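Local coordinates for protein cytochrome P450 (CYP102L1) (Mycobacterium phage Adler, PDB 6N6Q) that probably catalyses haem-dependent monooxygenation, as a cytochrome P450 encoded by a mycobacteriophage, at residues T34-L39 against F372-A377; R89-D94 against R190-A195; G279-A284 against S453-L458; I287-H292 against L458-L463. All blocks are in the same frame, centred on the assembly; numbering follows the deposited sequence.

Contact 1 (T34-L39 against F372-A377)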
# COMPACT_ATOMS: atom_id res chain seq x y z
N THR A 34 15.76 11.40 1.83
CA THR A 34 14.51 10.86 1.35
C THR A 34 14.64 10.65 -0.15
O THR A 34 14.68 11.65 -0.90
CB THR A 34 13.35 11.80 1.67
OG1 THR A 34 13.54 13.03 0.97
CG2 THR A 34 13.29 12.07 3.16
N PRO A 35 14.75 9.41 -0.64
CA PRO A 35 15.13 9.22 -2.05
C PRO A 35 14.11 9.76 -3.05
O PRO A 35 14.48 10.54 -3.94
CB PRO A 35 15.27 7.69 -2.16
CG PRO A 35 15.51 7.23 -0.76
CD PRO A 35 14.71 8.15 0.10
N VAL A 36 12.84 9.37 -2.93
CA VAL A 36 11.86 9.75 -3.93
C VAL A 36 11.60 11.26 -3.89
O VAL A 36 11.45 11.90 -4.94
CB VAL A 36 10.56 8.95 -3.75
CG1 VAL A 36 9.55 9.31 -4.83
CG2 VAL A 36 10.86 7.46 -3.76
N GLN A 37 11.54 11.84 -2.69
CA GLN A 37 11.38 13.28 -2.59
C GLN A 37 12.59 14.02 -3.15
O GLN A 37 12.44 15.15 -3.65
CB GLN A 37 11.13 13.68 -1.13
CG GLN A 37 9.83 13.12 -0.56
CD GLN A 37 9.74 13.27 0.94
OE1 GLN A 37 9.91 14.36 1.49
NE2 GLN A 37 9.48 12.16 1.63
N GLY A 38 13.78 13.41 -3.07
CA GLY A 38 14.96 14.02 -3.65
C GLY A 38 14.98 13.91 -5.16
O GLY A 38 15.40 14.84 -5.86
N LEU A 39 14.50 12.78 -5.69
CA LEU A 39 14.42 12.62 -7.14
C LEU A 39 13.42 13.58 -7.76
O LEU A 39 13.63 14.06 -8.88
CB LEU A 39 14.06 11.18 -7.49
CG LEU A 39 15.08 10.11 -7.11
CD1 LEU A 39 14.54 8.71 -7.39
CD2 LEU A 39 16.39 10.34 -7.84
N PHE A 372 12.69 3.72 -13.58
CA PHE A 372 11.83 3.96 -12.43
C PHE A 372 10.83 5.05 -12.80
O PHE A 372 11.22 6.14 -13.21
CB PHE A 372 12.65 4.38 -11.21
CG PHE A 372 11.82 4.73 -10.00
CD1 PHE A 372 11.21 3.74 -9.25
CD2 PHE A 372 11.67 6.05 -9.60
CE1 PHE A 372 10.45 4.05 -8.14
CE2 PHE A 372 10.92 6.37 -8.49
CZ PHE A 372 10.31 5.37 -7.75
N VAL A 373 9.54 4.74 -12.65
CA VAL A 373 8.48 5.72 -12.84
C VAL A 373 8.25 6.40 -11.49
O VAL A 373 7.81 5.77 -10.53
CB VAL A 373 7.19 5.06 -13.35
CG1 VAL A 373 6.05 6.07 -13.36
CG2 VAL A 373 7.42 4.49 -14.75
N ASN A 374 8.56 7.69 -11.42
CA ASN A 374 8.41 8.47 -10.19
C ASN A 374 6.98 8.99 -10.14
O ASN A 374 6.66 10.03 -10.72
CB ASN A 374 9.43 9.60 -10.14
CG ASN A 374 9.49 10.28 -8.79
OD1 ASN A 374 8.52 10.27 -8.02
ND2 ASN A 374 10.62 10.90 -8.48
N LEU A 375 6.11 8.27 -9.43
CA LEU A 375 4.71 8.68 -9.32
C LEU A 375 4.57 9.96 -8.51
O LEU A 375 3.74 10.82 -8.84
CB LEU A 375 3.87 7.56 -8.70
CG LEU A 375 3.59 6.33 -9.56
CD1 LEU A 375 2.98 5.24 -8.71
CD2 LEU A 375 2.67 6.70 -10.72
N HIS A 376 5.35 10.10 -7.44
CA HIS A 376 5.26 11.29 -6.60
C HIS A 376 5.56 12.55 -7.41
O HIS A 376 4.91 13.59 -7.22
CB HIS A 376 6.21 11.18 -5.41
CG HIS A 376 6.36 12.46 -4.65
ND1 HIS A 376 7.55 13.15 -4.59
CD2 HIS A 376 5.47 13.19 -3.93
CE1 HIS A 376 7.39 14.24 -3.86
NE2 HIS A 376 6.13 14.29 -3.45
N ALA A 377 6.54 12.48 -8.31
CA ALA A 377 6.82 13.63 -9.16
C ALA A 377 5.75 13.79 -10.24
O ALA A 377 5.36 14.91 -10.57
CB ALA A 377 8.20 13.49 -9.79

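Contact 2 (R89-D94 against R190-A195)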
# COMPACT_ATOMS: atom_id res chain seq x y z
N ARG A 89 12.60 -10.38 -1.45
CA ARG A 89 12.46 -11.80 -1.71
C ARG A 89 12.99 -12.65 -0.56
O ARG A 89 12.59 -13.81 -0.42
CB ARG A 89 13.18 -12.18 -3.01
CG ARG A 89 12.59 -11.54 -4.25
CD ARG A 89 13.37 -11.92 -5.50
NE ARG A 89 13.38 -13.36 -5.71
CZ ARG A 89 12.50 -14.01 -6.47
NH1 ARG A 89 11.53 -13.35 -7.08
NH2 ARG A 89 12.59 -15.33 -6.61
N SER A 90 13.86 -12.09 0.28
CA SER A 90 14.30 -12.79 1.47
C SER A 90 13.17 -12.99 2.47
O SER A 90 13.27 -13.86 3.35
CB SER A 90 15.46 -12.04 2.14
OG SER A 90 16.60 -12.03 1.30
N VAL A 91 12.10 -12.20 2.37
CA VAL A 91 10.94 -12.31 3.25
C VAL A 91 9.76 -12.95 2.53
O VAL A 91 9.23 -13.96 2.97
CB VAL A 91 10.56 -10.93 3.83
CG1 VAL A 91 9.31 -11.04 4.69
CG2 VAL A 91 11.72 -10.35 4.62
N ALA A 92 9.35 -12.37 1.40
CA ALA A 92 8.16 -12.81 0.69
C ALA A 92 8.44 -13.83 -0.41
O ALA A 92 7.49 -14.32 -1.03
CB ALA A 92 7.43 -11.60 0.09
N GLY A 93 9.70 -14.15 -0.68
CA GLY A 93 10.04 -15.18 -1.65
C GLY A 93 9.46 -14.90 -3.02
O GLY A 93 9.55 -13.78 -3.54
N ASP A 94 8.86 -15.93 -3.61
CA ASP A 94 8.22 -15.80 -4.92
C ASP A 94 6.73 -15.49 -4.80
O ASP A 94 5.92 -16.00 -5.58
CB ASP A 94 8.46 -17.07 -5.74
CG ASP A 94 7.88 -18.31 -5.09
OD1 ASP A 94 7.51 -18.26 -3.90
OD2 ASP A 94 7.81 -19.36 -5.77
N ARG A 190 11.29 -7.20 12.00
CA ARG A 190 12.73 -7.42 12.08
C ARG A 190 13.26 -8.07 10.81
O ARG A 190 14.40 -7.81 10.40
CB ARG A 190 13.08 -8.28 13.29
CG ARG A 190 12.94 -7.59 14.63
CD ARG A 190 13.71 -8.35 15.71
NE ARG A 190 13.31 -9.76 15.78
CZ ARG A 190 12.37 -10.23 16.59
NH1 ARG A 190 11.74 -9.40 17.42
NH2 ARG A 190 12.07 -11.52 16.59
N GLU A 191 12.45 -8.91 10.17
CA GLU A 191 12.87 -9.57 8.94
C GLU A 191 12.86 -8.60 7.76
O GLU A 191 13.65 -8.76 6.83
CB GLU A 191 11.97 -10.78 8.67
CG GLU A 191 12.61 -11.88 7.86
CD GLU A 191 13.86 -12.45 8.52
OE1 GLU A 191 14.73 -12.96 7.79
OE2 GLU A 191 13.96 -12.39 9.76
N LEU A 192 11.97 -7.60 7.79
CA LEU A 192 11.97 -6.58 6.75
C LEU A 192 13.19 -5.68 6.86
O LEU A 192 13.79 -5.30 5.85
CB LEU A 192 10.69 -5.76 6.82
CG LEU A 192 9.38 -6.44 6.41
CD1 LEU A 192 8.19 -5.59 6.84
CD2 LEU A 192 9.34 -6.71 4.92
N GLN A 193 13.57 -5.31 8.09
CA GLN A 193 14.76 -4.50 8.29
C GLN A 193 16.01 -5.24 7.85
O GLN A 193 16.90 -4.66 7.21
CB GLN A 193 14.89 -4.09 9.76
CG GLN A 193 13.76 -3.23 10.28
CD GLN A 193 13.94 -2.87 11.74
OE1 GLN A 193 14.85 -3.38 12.41
NE2 GLN A 193 13.08 -2.00 12.25
N TYR A 194 16.10 -6.53 8.19
CA TYR A 194 17.25 -7.33 7.81
C TYR A 194 17.35 -7.53 6.30
O TYR A 194 18.44 -7.79 5.79
CB TYR A 194 17.19 -8.69 8.52
CG TYR A 194 18.43 -9.53 8.38
CD1 TYR A 194 19.53 -9.34 9.21
CD2 TYR A 194 18.50 -10.54 7.43
CE1 TYR A 194 20.66 -10.11 9.09
CE2 TYR A 194 19.63 -11.32 7.30
CZ TYR A 194 20.71 -11.10 8.13
OH TYR A 194 21.84 -11.88 8.01
N ALA A 195 16.23 -7.40 5.58
CA ALA A 195 16.24 -7.60 4.14
C ALA A 195 16.75 -6.36 3.41
O ALA A 195 17.50 -6.47 2.43
CB ALA A 195 14.84 -7.96 3.65

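Contact 3 (G279-A284 against S453-L458). With HEM (protoporphyrin IX containing Fe), chain E.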
# COMPACT_ATOMS: atom_id res chain seq x y z
N GLY A 279 -0.08 -5.08 1.68
CA GLY A 279 -1.39 -4.49 1.79
C GLY A 279 -1.59 -3.63 3.02
O GLY A 279 -2.38 -2.68 3.00
N SER A 280 -0.89 -3.95 4.10
CA SER A 280 -1.10 -3.25 5.36
C SER A 280 -0.49 -1.85 5.35
O SER A 280 -1.18 -0.87 5.63
CB SER A 280 -0.53 -4.07 6.52
OG SER A 280 -0.23 -3.24 7.63
N GLU A 281 0.80 -1.75 5.03
CA GLU A 281 1.49 -0.47 5.20
C GLU A 281 1.01 0.56 4.20
O GLU A 281 0.90 1.75 4.53
CB GLU A 281 3.00 -0.67 5.08
CG GLU A 281 3.82 0.50 5.60
CD GLU A 281 5.30 0.20 5.70
OE1 GLU A 281 5.72 -0.87 5.20
OE2 GLU A 281 6.04 1.02 6.28
N THR A 282 0.71 0.14 2.97
CA THR A 282 0.21 1.08 1.96
C THR A 282 -1.13 1.67 2.38
O THR A 282 -1.32 2.89 2.36
CB THR A 282 0.08 0.38 0.61
OG1 THR A 282 -0.71 -0.80 0.75
CG2 THR A 282 1.45 0.02 0.06
N SER A 283 -2.08 0.81 2.78
CA SER A 283 -3.40 1.29 3.15
C SER A 283 -3.36 2.11 4.43
O SER A 283 -4.09 3.11 4.56
CB SER A 283 -4.36 0.11 3.31
OG SER A 283 -4.42 -0.66 2.12
N ALA A 284 -2.51 1.72 5.39
CA ALA A 284 -2.46 2.42 6.66
C ALA A 284 -1.91 3.83 6.51
O ALA A 284 -2.42 4.78 7.12
CB ALA A 284 -1.62 1.63 7.66
N SER A 453 8.47 10.58 5.88
CA SER A 453 9.59 9.65 5.86
C SER A 453 9.36 8.59 4.79
O SER A 453 8.24 8.38 4.32
CB SER A 453 9.78 8.99 7.23
OG SER A 453 8.72 8.09 7.52
N GLU A 454 10.44 7.92 4.40
CA GLU A 454 10.40 6.94 3.32
C GLU A 454 10.94 5.61 3.85
O GLU A 454 12.13 5.49 4.15
CB GLU A 454 11.20 7.41 2.11
CG GLU A 454 10.76 8.77 1.58
CD GLU A 454 11.23 9.02 0.16
OE1 GLU A 454 11.53 8.04 -0.55
OE2 GLU A 454 11.30 10.20 -0.24
N THR A 455 10.06 4.63 3.97
CA THR A 455 10.43 3.26 4.28
C THR A 455 10.18 2.41 3.03
O THR A 455 10.68 2.78 1.97
CB THR A 455 9.66 2.79 5.52
OG1 THR A 455 8.28 2.64 5.19
CG2 THR A 455 9.81 3.81 6.64
N LEU A 456 9.45 1.30 3.11
CA LEU A 456 8.94 0.68 1.90
C LEU A 456 7.87 1.53 1.24
O LEU A 456 7.63 1.40 0.04
CB LEU A 456 8.39 -0.72 2.20
CG LEU A 456 9.38 -1.71 2.81
CD1 LEU A 456 8.71 -3.05 3.06
CD2 LEU A 456 10.60 -1.87 1.91
N THR A 457 7.23 2.41 2.01
CA THR A 457 6.19 3.30 1.53
C THR A 457 6.43 4.70 2.08
O THR A 457 7.28 4.92 2.94
CB THR A 457 4.79 2.82 1.94
OG1 THR A 457 4.69 2.80 3.37
CG2 THR A 457 4.51 1.43 1.39
N LEU A 458 5.66 5.66 1.56
CA LEU A 458 5.64 7.01 2.11
C LEU A 458 4.74 7.04 3.34
O LEU A 458 3.63 6.50 3.32
CB LEU A 458 5.16 8.01 1.07
CG LEU A 458 6.23 8.74 0.26
CD1 LEU A 458 7.29 7.78 -0.27
CD2 LEU A 458 5.60 9.53 -0.88
CHA HEM E . 0.93 -4.34 -6.38
CHB HEM E . 0.01 0.04 -4.49
CHC HEM E . -3.01 -1.99 -1.27
CHD HEM E . -1.50 -6.38 -2.69
C1A HEM E . 0.94 -2.97 -6.19
C2A HEM E . 1.63 -1.98 -6.98
C3A HEM E . 1.38 -0.78 -6.46
C4A HEM E . 0.51 -0.95 -5.31
CMA HEM E . 1.92 0.57 -6.99
CAA HEM E . 2.53 -2.24 -8.21
CBA HEM E . 3.94 -2.54 -7.73
CGA HEM E . 4.89 -2.63 -8.89
O1A HEM E . 4.48 -2.34 -10.04
O2A HEM E . 6.08 -3.00 -8.67
C1B HEM E . -0.93 -0.12 -3.49
C2B HEM E . -1.61 0.95 -2.79
C3B HEM E . -2.45 0.39 -1.89
C4B HEM E . -2.32 -1.05 -2.01
CMB HEM E . -1.36 2.45 -3.08
CAB HEM E . -3.42 1.06 -0.88
CBB HEM E . -3.56 2.38 -0.71
C1C HEM E . -2.90 -3.36 -1.38
C2C HEM E . -3.67 -4.35 -0.66
C3C HEM E . -3.27 -5.57 -1.04
C4C HEM E . -2.21 -5.40 -2.02
CMC HEM E . -4.78 -4.07 0.38
CAC HEM E . -3.87 -6.88 -0.47
CBC HEM E . -3.49 -8.09 -0.88
C1D HEM E . -0.72 -6.22 -3.82
C2D HEM E . -0.08 -7.28 -4.59
C3D HEM E . 0.58 -6.72 -5.60
C4D HEM E . 0.40 -5.28 -5.52
CMD HEM E . -0.16 -8.79 -4.28
CAD HEM E . 1.40 -7.47 -6.68
CBD HEM E . 0.48 -7.94 -7.80
CGD HEM E . 1.30 -8.59 -8.89
O1D HEM E . 0.76 -9.51 -9.57
O2D HEM E . 2.48 -8.19 -9.09
NA HEM E . 0.27 -2.31 -5.18
NB HEM E . -1.39 -1.32 -2.99
NC HEM E . -2.02 -4.04 -2.20
ND HEM E . -0.40 -5.02 -4.42
FE HEM E . -0.78 -3.17 -3.60

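Contact 4 (I287-H292 against L458-L463)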
# COMPACT_ATOMS: atom_id res chain seq x y z
N ILE A 287 -4.47 6.14 4.78
CA ILE A 287 -5.46 6.60 5.75
C ILE A 287 -4.86 7.68 6.64
O ILE A 287 -5.52 8.68 6.95
CB ILE A 287 -5.98 5.41 6.59
CG1 ILE A 287 -6.79 4.45 5.71
CG2 ILE A 287 -6.82 5.89 7.76
CD1 ILE A 287 -7.07 3.12 6.37
N ALA A 288 -3.61 7.50 7.07
CA ALA A 288 -2.97 8.49 7.92
C ALA A 288 -2.81 9.83 7.20
O ALA A 288 -2.97 10.89 7.81
CB ALA A 288 -1.61 7.97 8.39
N PHE A 289 -2.51 9.79 5.90
CA PHE A 289 -2.45 11.02 5.12
C PHE A 289 -3.82 11.68 5.02
O PHE A 289 -3.95 12.90 5.19
CB PHE A 289 -1.89 10.75 3.72
CG PHE A 289 -0.39 10.77 3.65
CD1 PHE A 289 0.31 11.94 3.87
CD2 PHE A 289 0.32 9.62 3.32
CE1 PHE A 289 1.69 11.97 3.79
CE2 PHE A 289 1.70 9.64 3.24
CZ PHE A 289 2.39 10.82 3.48
N ALA A 290 -4.86 10.88 4.75
CA ALA A 290 -6.20 11.44 4.64
C ALA A 290 -6.70 11.99 5.97
O ALA A 290 -7.43 12.99 5.99
CB ALA A 290 -7.17 10.38 4.11
N LEU A 291 -6.31 11.37 7.08
CA LEU A 291 -6.67 11.91 8.39
C LEU A 291 -5.98 13.25 8.64
O LEU A 291 -6.58 14.16 9.22
CB LEU A 291 -6.33 10.92 9.49
CG LEU A 291 -7.27 9.72 9.61
CD1 LEU A 291 -6.83 8.78 10.72
CD2 LEU A 291 -8.69 10.21 9.86
N HIS A 292 -4.73 13.39 8.19
CA HIS A 292 -4.03 14.66 8.35
C HIS A 292 -4.71 15.77 7.56
O HIS A 292 -4.96 16.86 8.08
CB HIS A 292 -2.57 14.52 7.92
CG HIS A 292 -1.89 15.83 7.69
ND1 HIS A 292 -1.45 16.63 8.73
CD2 HIS A 292 -1.59 16.49 6.55
CE1 HIS A 292 -0.90 17.73 8.23
NE2 HIS A 292 -0.98 17.67 6.91
N LEU A 458 5.66 5.66 1.56
CA LEU A 458 5.64 7.01 2.11
C LEU A 458 4.74 7.04 3.34
O LEU A 458 3.63 6.50 3.32
CB LEU A 458 5.16 8.01 1.07
CG LEU A 458 6.23 8.74 0.26
CD1 LEU A 458 7.29 7.78 -0.27
CD2 LEU A 458 5.60 9.53 -0.88
N LYS A 459 5.23 7.67 4.41
CA LYS A 459 4.51 7.69 5.67
C LYS A 459 4.63 9.06 6.33
O LYS A 459 5.71 9.67 6.30
CB LYS A 459 5.05 6.61 6.63
CG LYS A 459 4.20 6.39 7.86
CD LYS A 459 4.87 5.43 8.83
CE LYS A 459 6.07 6.07 9.50
NZ LYS A 459 5.67 7.30 10.24
N PRO A 460 3.55 9.57 6.91
CA PRO A 460 3.65 10.80 7.71
C PRO A 460 4.38 10.53 9.01
O PRO A 460 3.99 9.65 9.79
CB PRO A 460 2.18 11.19 7.95
CG PRO A 460 1.39 10.39 6.95
CD PRO A 460 2.16 9.13 6.75
N SER A 461 5.45 11.29 9.26
CA SER A 461 6.27 11.12 10.45
C SER A 461 5.82 12.07 11.54
O SER A 461 5.54 13.25 11.28
CB SER A 461 7.75 11.34 10.12
OG SER A 461 7.99 12.66 9.67
N ASP A 462 5.77 11.56 12.78
CA ASP A 462 5.38 12.34 13.96
C ASP A 462 3.96 12.87 13.84
O ASP A 462 3.64 13.95 14.36
CB ASP A 462 6.37 13.48 14.22
CG ASP A 462 6.30 14.00 15.64
OD1 ASP A 462 5.50 13.47 16.44
OD2 ASP A 462 7.04 14.96 15.96
N LEU A 463 3.08 12.13 13.17
CA LEU A 463 1.69 12.53 12.99
C LEU A 463 0.89 12.11 14.21
O LEU A 463 0.73 10.91 14.48
CB LEU A 463 1.10 11.93 11.72
CG LEU A 463 -0.34 12.33 11.41
CD1 LEU A 463 -0.44 13.83 11.19
CD2 LEU A 463 -0.86 11.57 10.21

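Contact 1 (T34-L39 against F372-A377)
In the sheet region of the P450 fold, Val-36 and Leu-39 of helix 35-43 pack on the point where strand 370-374 turns into helix 375-379. The axes of helix 35-39 and strand 372-374 cross at -77°. Asn-374 is the N-cap of the second helix. Its OD1 accepts from Ala-377 N at 3.0 Å, with the donor above the carbonyl plane. That bond and a weak one between ND2 and Thr-40 OG1 hold the amide, and helix 35-43 packs on both its O and its N. Val-36 CG1 comes to 3.5 Å from Asn-374 OD1, the side chains alongside with ends pointing opposite ways. At the amide nitrogen, Leu-39 CB lies 3.6 Å from Asn-374 ND2. Val-36 CG1 is anti to its backbone N (chi1 -178°), which also brings it to 3.9 Å from His-376 CB. The His-376 ring presents its edge to Val-36 O, and its ND1 is hydrogen-bonded to Thr-40 OG1. Leu-39 CD1 makes a looser apolar contact with Phe-372 CE2, at 4.4 Å. Most of the patch is buried. Val-61 of neighbouring strand 58-62 touches both Leu-39 and Asn-374. Trp-342 meets the His-376 ring, and strand 451-454 reaches the start of helix 35-43 through Glu-454.

Contact 2 (R89-D94 against R190-A195)
Val-91 lays CG2 against the backbone of Glu-191, 3.3 Å from Glu-191 O. Its helix, 89-92, probably belongs to the region between helices B and C of P450s. The partner, helix 183-196, probably corresponds to helix F. In P450s these two elements commonly lie over the distal, substrate side of the haem, so a similar place is likely here. Val-91 carries most of the contact, and both of its methyl groups take part. CG2 also meets Glu-191 CG at 3.7 Å. Glu-191 CG is anti to the backbone N (chi1 -153°) and the chain then bends at chi2 (59°). Its CB and CG are the side-chain atoms that meet Val-91, while OE1 is hydrogen-bonded to His-217 ND1 of helix 212-237. On the next turn Ala-195 CB rests 4.0 Å from Val-91 CG2. Ser-90 adds a weaker contact at the solvent side, its CB 4.4 Å from Ala-195 CB. The interface is small, apolar in character and near the surface. Leu-192 touches Val-277, so helix 183-196 also packs on helix 265-296. The other branch of the valine completes the packing: Val-91 CG1 stands 4.3 Å from Leu-192 CD2.

Contact 3 (G279-A284 against S453-L458)
Glu-281 and Thr-455 make the polar link between helix 265-296 and the turn joining strands 451-454 and 458-461. Thr-455 OG1 donates to Glu-281 OE2 at 3.0 Å, meeting the oxygen from above the carboxylate plane. The same hydroxyl oxygen takes a weak, long bond from Thr-457 N, so it ties the turn to itself as well as to the helix. Glu-281 reaches the turn because CG is anti to the backbone N (chi1 -165°) and the chain beyond is extended. Close packing follows along that chain. Thr-457 OG1 sits 3.3 Å from Glu-281 CG and has a weak hydrogen bond to Asn-285 ND2. Leu-456 CB comes to 4.0 Å from Glu-281 OE1. One methyl pair is added, Thr-282 CG2 on Thr-457 CG2 at 3.6 Å, with the side chains nearly perpendicular. Haem contacts lie on another side of the helix. Thr-282 OG1 is 3.2 Å from haem C4B and hydrogen-bonded to Ala-278 O. Gly-279 CA is 3.3 Å from haem C2C, so the backbone lies directly on the porphyrin. Residues 278-283, Ala-Gly-Ser-Glu-Thr-Ser, match the central-helix signature of P450s, where the threonine is usually linked to oxygen activation. Helix 265-296 thus runs between the haem and the hairpin, with helix 152-169 also packed against it.

Contact 4 (I287-H292 against L458-L463)
At Phe-289, chi1 of -86° sets CG anti to the carbonyl carbon, which swings the ring toward Pro-460. At Leu-463, CG is anti to the backbone N (chi1 -178°), which carries its two methyl groups to the helix. The main interaction is a CH-pi contact. Pro-460 CG stands 3.4 Å above the centroid of the Phe-289 ring, only 7° off the ring normal. Pro-460 CD sits above the rim, 3.6 Å from Phe-289 CE2. At the ring edge, near its plane, Leu-458 O is 3.7 Å from Phe-289 CE2. The indole of Trp-342 also stacks with this ring. Ala-288 adds a small apolar surface, with CB 4.1 Å from Pro-460 CG. Leu-463 fits between Ala-288 and His-292. Its CD2 approaches Ala-288 O at 3.3 Å, while its CD1 is 3.9 Å from His-292 ND1. The polar tip of Lys-459 is turned back on its own strand, where NZ donates to Pro-460 O at 2.9 Å. Helix 422-439 packs on another part of the helix through Ala-290 and Leu-291. Such packing of the long central helix beside a small two-stranded sheet near the C-terminus belongs to the P450 fold.

Overall arrangement
Contact 3 joins the other three and is the one that touches the haem. Contacts 3 and 4 both use helix 265-296 and share Leu-458; their centres are about 10 Å apart. The hairpin between them is closed by Ser-453 N to Lys-459 O, 2.9 Å. Contact 1 meets contact 3 through Glu-454: OE1 accepts from Val-36 N and OE2 from Gln-37 N. Contact 2 reaches the hairpin by packing alone, Leu-192 CD2 on Leu-456 CD1 at 4.1 Å. Contacts 2 and 4 are farthest apart, about 25 Å between centres. The side chains of Phe-372, Val-91 and Phe-289 are about 8, 13 and 9 Å from the haem.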